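Local coordinates for protein E (Haemophilus influenzae, PDB 3ZH5), which acts as a multifunctional surface adhesin that binds host epithelial cells and the host proteins vitronectin, laminin and plasminogen, aiding serum resistance and immune evasion, at residues A[17-27]-A[113-123]. Sequence-based numbering, arbitrary orientation.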
loop_
_atom_site.group_PDB
_atom_site.type_symbol
_atom_site.label_atom_id
_atom_site.label_comp_id
_atom_site.label_asym_id
_atom_site.label_seq_id
_atom_site.Cartn_x
_atom_site.Cartn_y
_atom_site.Cartn_z
ATOM N N ILE A 17 9.137 -2.957 1.268
ATOM C CA ILE A 17 9.835 -1.898 1.893
ATOM C C ILE A 17 8.958 -1.442 3.069
ATOM O O ILE A 17 7.830 -0.984 2.879
ATOM C CB ILE A 17 10.068 -0.735 0.965
ATOM C CG1 ILE A 17 10.790 -1.170 -0.337
ATOM C CG2 ILE A 17 10.865 0.346 1.692
ATOM C CD1 ILE A 17 11.017 -0.004 -1.273
ATOM N N ARG A 18 9.474 -1.556 4.277
ATOM C CA ARG A 18 8.695 -1.198 5.456
ATOM C C ARG A 18 8.750 0.305 5.672
ATOM O O ARG A 18 9.778 0.941 5.479
ATOM C CB ARG A 18 9.233 -1.967 6.668
ATOM C CG ARG A 18 8.648 -1.617 8.001
ATOM C CD ARG A 18 9.361 -2.473 9.057
ATOM N NE ARG A 18 8.746 -3.786 9.172
ATOM C CZ ARG A 18 9.387 -4.903 9.482
ATOM N NH1 ARG A 18 10.696 -4.896 9.703
ATOM N NH2 ARG A 18 8.711 -6.043 9.557
ATOM N N LEU A 19 7.621 0.905 6.031
ATOM C CA LEU A 19 7.600 2.343 6.186
ATOM C C LEU A 19 7.759 2.748 7.622
ATOM O O LEU A 19 7.475 1.993 8.545
ATOM C CB LEU A 19 6.277 2.925 5.663
ATOM C CG LEU A 19 6.143 2.568 4.183
ATOM C CD1 LEU A 19 4.936 3.181 3.535
ATOM C CD2 LEU A 19 7.433 2.966 3.426
ATOM N N VAL A 20 8.167 3.990 7.794
ATOM C CA VAL A 20 8.209 4.621 9.101
ATOM C C VAL A 20 6.783 4.798 9.656
ATOM O O VAL A 20 5.821 4.987 8.911
ATOM C CB VAL A 20 8.950 5.973 8.973
ATOM C CG1 VAL A 20 8.646 6.893 10.112
ATOM C CG2 VAL A 20 10.429 5.729 8.857
ATOM N N LYS A 21 6.654 4.679 10.970
ATOM C CA LYS A 21 5.403 4.896 11.678
ATOM C C LYS A 21 4.423 3.729 11.619
ATOM O O LYS A 21 3.449 3.716 12.359
ATOM C CB LYS A 21 4.718 6.205 11.234
ATOM C CG LYS A 21 5.436 7.471 11.714
ATOM C CD LYS A 21 4.591 8.728 11.564
ATOM C CE LYS A 21 5.337 9.967 12.070
ATOM N NZ LYS A 21 4.395 10.993 12.616
ATOM N N ASN A 22 4.627 2.764 10.730
ATOM C CA ASN A 22 3.824 1.574 10.826
ATOM C C ASN A 22 4.628 0.368 10.338
ATOM O O ASN A 22 4.782 0.171 9.128
ATOM C CB ASN A 22 2.533 1.765 10.000
ATOM C CG ASN A 22 1.580 0.593 10.140
ATOM O OD1 ASN A 22 1.945 -0.453 10.682
ATOM N ND2 ASN A 22 0.350 0.757 9.641
ATOM N N VAL A 23 5.123 -0.445 11.275
ATOM C CA VAL A 23 5.984 -1.575 10.908
ATOM C C VAL A 23 5.219 -2.626 10.077
ATOM O O VAL A 23 5.815 -3.561 9.540
ATOM C CB VAL A 23 6.658 -2.235 12.124
ATOM C CG1 VAL A 23 7.535 -1.205 12.866
ATOM C CG2 VAL A 23 5.630 -2.848 13.064
ATOM N N ASN A 24 3.910 -2.464 9.948
ATOM C CA ASN A 24 3.115 -3.378 9.107
ATOM C C ASN A 24 2.635 -2.781 7.808
ATOM O O ASN A 24 1.788 -3.371 7.163
ATOM C CB ASN A 24 1.920 -3.899 9.900
ATOM C CG ASN A 24 2.377 -4.710 11.090
ATOM O OD1 ASN A 24 3.218 -5.595 10.916
ATOM N ND2 ASN A 24 1.905 -4.375 12.305
ATOM N N TYR A 25 3.139 -1.610 7.461
ATOM C CA TYR A 25 2.736 -0.966 6.211
ATOM C C TYR A 25 3.947 -1.032 5.296
ATOM O O TYR A 25 5.047 -0.659 5.719
ATOM C CB TYR A 25 2.357 0.494 6.482
ATOM C CG TYR A 25 1.566 1.154 5.372
ATOM C CD1 TYR A 25 2.158 1.425 4.168
ATOM C CD2 TYR A 25 0.233 1.527 5.551
ATOM C CE1 TYR A 25 1.444 2.027 3.129
ATOM C CE2 TYR A 25 -0.488 2.138 4.540
ATOM C CZ TYR A 25 0.122 2.389 3.328
ATOM O OH TYR A 25 -0.577 2.983 2.296
ATOM N N TYR A 26 3.764 -1.518 4.075
ATOM C CA TYR A 26 4.887 -1.728 3.153
ATOM C C TYR A 26 4.598 -1.219 1.731
ATOM O O TYR A 26 3.445 -1.084 1.317
ATOM C CB TYR A 26 5.178 -3.229 2.998
ATOM C CG TYR A 26 5.462 -3.977 4.265
ATOM C CD1 TYR A 26 4.424 -4.445 5.074
ATOM C CD2 TYR A 26 6.775 -4.234 4.660
ATOM C CE1 TYR A 26 4.694 -5.150 6.278
ATOM C CE2 TYR A 26 7.042 -4.935 5.846
ATOM C CZ TYR A 26 6.002 -5.405 6.625
ATOM O OH TYR A 26 6.292 -6.092 7.816
ATOM N N ILE A 27 5.656 -0.936 0.992
ATOM C CA ILE A 27 5.558 -0.763 -0.473
ATOM C C ILE A 27 5.943 -2.089 -1.095
ATOM O O ILE A 27 6.923 -2.690 -0.683
ATOM C CB ILE A 27 6.577 0.251 -0.984
ATOM C CG1 ILE A 27 6.250 1.639 -0.449
ATOM C CG2 ILE A 27 6.670 0.231 -2.537
ATOM C CD1 ILE A 27 7.405 2.550 -0.530
ATOM N N ASP A 113 6.052 13.977 7.889
ATOM C CA ASP A 113 5.896 13.288 9.159
ATOM C C ASP A 113 4.674 12.401 9.173
ATOM O O ASP A 113 3.864 12.423 10.105
ATOM C CB ASP A 113 5.802 14.271 10.306
ATOM C CG ASP A 113 6.165 13.632 11.602
ATOM O OD1 ASP A 113 7.023 12.726 11.539
ATOM O OD2 ASP A 113 5.590 14.000 12.648
ATOM N N THR A 114 4.523 11.635 8.113
ATOM C CA THR A 114 3.331 10.781 7.934
ATOM C C THR A 114 3.788 9.544 7.176
ATOM O O THR A 114 4.827 9.572 6.520
ATOM C CB THR A 114 2.173 11.429 7.109
ATOM O OG1 THR A 114 2.555 11.473 5.730
ATOM C CG2 THR A 114 1.840 12.829 7.575
ATOM N N THR A 115 3.015 8.466 7.258
ATOM C CA THR A 115 3.503 7.189 6.762
ATOM C C THR A 115 3.654 7.254 5.260
ATOM O O THR A 115 4.626 6.744 4.662
ATOM C CB THR A 115 2.603 5.999 7.117
ATOM O OG1 THR A 115 2.518 5.867 8.545
ATOM C CG2 THR A 115 3.184 4.730 6.545
ATOM N N LEU A 116 2.687 7.868 4.600
ATOM C CA LEU A 116 2.741 7.821 3.154
ATOM C C LEU A 116 3.759 8.814 2.593
ATOM O O LEU A 116 4.308 8.600 1.498
ATOM C CB LEU A 116 1.346 7.999 2.577
ATOM C CG LEU A 116 0.596 6.666 2.663
ATOM C CD1 LEU A 116 -0.867 6.784 2.237
ATOM C CD2 LEU A 116 1.303 5.674 1.792
ATOM N N TYR A 117 4.055 9.868 3.343
ATOM C CA TYR A 117 5.099 10.777 2.921
ATOM C C TYR A 117 6.435 10.049 2.875
ATOM O O TYR A 117 7.193 10.270 1.941
ATOM C CB TYR A 117 5.178 11.944 3.881
ATOM C CG TYR A 117 6.138 13.053 3.508
ATOM C CD1 TYR A 117 7.474 13.003 3.893
ATOM C CD2 TYR A 117 5.693 14.192 2.844
ATOM C CE1 TYR A 117 8.339 14.035 3.593
ATOM C CE2 TYR A 117 6.557 15.231 2.533
ATOM C CZ TYR A 117 7.873 15.149 2.907
ATOM O OH TYR A 117 8.747 16.181 2.608
ATOM N N ASN A 118 6.721 9.186 3.867
ATOM C CA ASN A 118 7.954 8.369 3.847
ATOM C C ASN A 118 8.025 7.500 2.621
ATOM O O ASN A 118 9.107 7.326 1.997
ATOM C CB ASN A 118 8.042 7.511 5.150
ATOM C CG ASN A 118 9.331 6.663 5.255
ATOM O OD1 ASN A 118 9.250 5.435 5.447
ATOM N ND2 ASN A 118 10.515 7.312 5.182
ATOM N N ALA A 119 6.874 6.957 2.229
ATOM C CA ALA A 119 6.809 6.157 1.032
ATOM C C ALA A 119 7.225 6.993 -0.168
ATOM O O ALA A 119 8.019 6.543 -0.974
ATOM C CB ALA A 119 5.434 5.574 0.794
ATOM N N ALA A 120 6.704 8.209 -0.270
ATOM C CA ALA A 120 6.994 9.066 -1.409
ATOM C C ALA A 120 8.477 9.498 -1.441
ATOM O O ALA A 120 9.099 9.524 -2.510
ATOM C CB ALA A 120 6.081 10.257 -1.421
ATOM N N GLN A 121 9.053 9.794 -0.283
ATOM C CA GLN A 121 10.487 10.115 -0.240
ATOM C C GLN A 121 11.300 8.960 -0.760
ATOM O O GLN A 121 12.275 9.152 -1.505
ATOM C CB GLN A 121 10.936 10.426 1.206
ATOM C CG GLN A 121 10.162 11.565 1.794
ATOM C CD GLN A 121 10.981 12.837 1.898
ATOM O OE1 GLN A 121 11.576 13.126 2.951
ATOM N NE2 GLN A 121 11.002 13.621 0.813
ATOM N N ILE A 122 10.933 7.746 -0.370
ATOM C CA ILE A 122 11.701 6.585 -0.796
ATOM C C ILE A 122 11.487 6.316 -2.270
ATOM O O ILE A 122 12.443 6.080 -3.011
ATOM C CB ILE A 122 11.286 5.361 -0.039
ATOM C CG1 ILE A 122 11.684 5.556 1.453
ATOM C CG2 ILE A 122 11.986 4.097 -0.567
ATOM C CD1 ILE A 122 11.254 4.448 2.406
ATOM N N ILE A 123 10.226 6.343 -2.698
ATOM C CA ILE A 123 9.953 6.005 -4.094
ATOM C C ILE A 123 10.587 7.030 -5.011
ATOM O O ILE A 123 11.271 6.671 -5.990
ATOM C CB ILE A 123 8.465 5.873 -4.397
ATOM C CG1 ILE A 123 7.968 4.532 -3.904
ATOM C CG2 ILE A 123 8.205 5.907 -5.950
ATOM C CD1 ILE A 123 6.479 4.529 -3.736
#
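Lys21 NZ is gripped twice by Asp113: it donates to the backbone O of Asp113 at 2.9 Å and forms a salt bridge with Asp113 OD2. The carbonyl bond is not directed at a lone pair, since NZ lies well out of the plane of the Asp113 carbonyl; the ammonium sits where it can serve both oxygens. Both residues are exposed, so water probably competes for the pair.

In the first turn of the helix, Asn118 OD1 receives Val20 N at 3.0 Å along a nearly straight N-H path (173°), although the donor rises above the amide plane. With CG anti to the backbone N (chi1 -178°), the Asn118 amide lies beside the backbone of Leu19 and Val20, and Val20 CB and CG2 pack against the same oxygen. ND2 meanwhile bonds a glycerol, probably from crystallisation. Between these two anchors Thr115 OG1 makes a weak bond to Val20 O.

The arrangement joins a beta hairpin to a helix laid over the sheet. Strands 16-19 and 25-34 pair antiparallel through bonds such as Leu19 N to Tyr25 O, and their connection contains a type II turn from Leu19 to Asn22 and a type I turn from Asn22 to Tyr25. Over residues 115-123 the helix axis runs at 22° to that of strand 25-27, with a closest approach of 9.8 Å.

Below these polar contacts, Thr115 CG2 lies over one face of the Tyr25 ring, offset toward its rim, and also meets Leu19 CB. Leu116 CD2 reaches the phenol end obliquely, 3.8 Å from Tyr25 CZ. Deeper, Ala119 CB contacts both Leu19 CD1 (3.7 Å) and Ile27 CD1 (3.8 Å). Ile27 CD1 also meets Ile123 CD1, whose side chain continues onto Phe44 of strand 41-50 and Leu73 of strand 64-74, while Ile122 CD1 touches Ile17 CG2 at 4.2 Å.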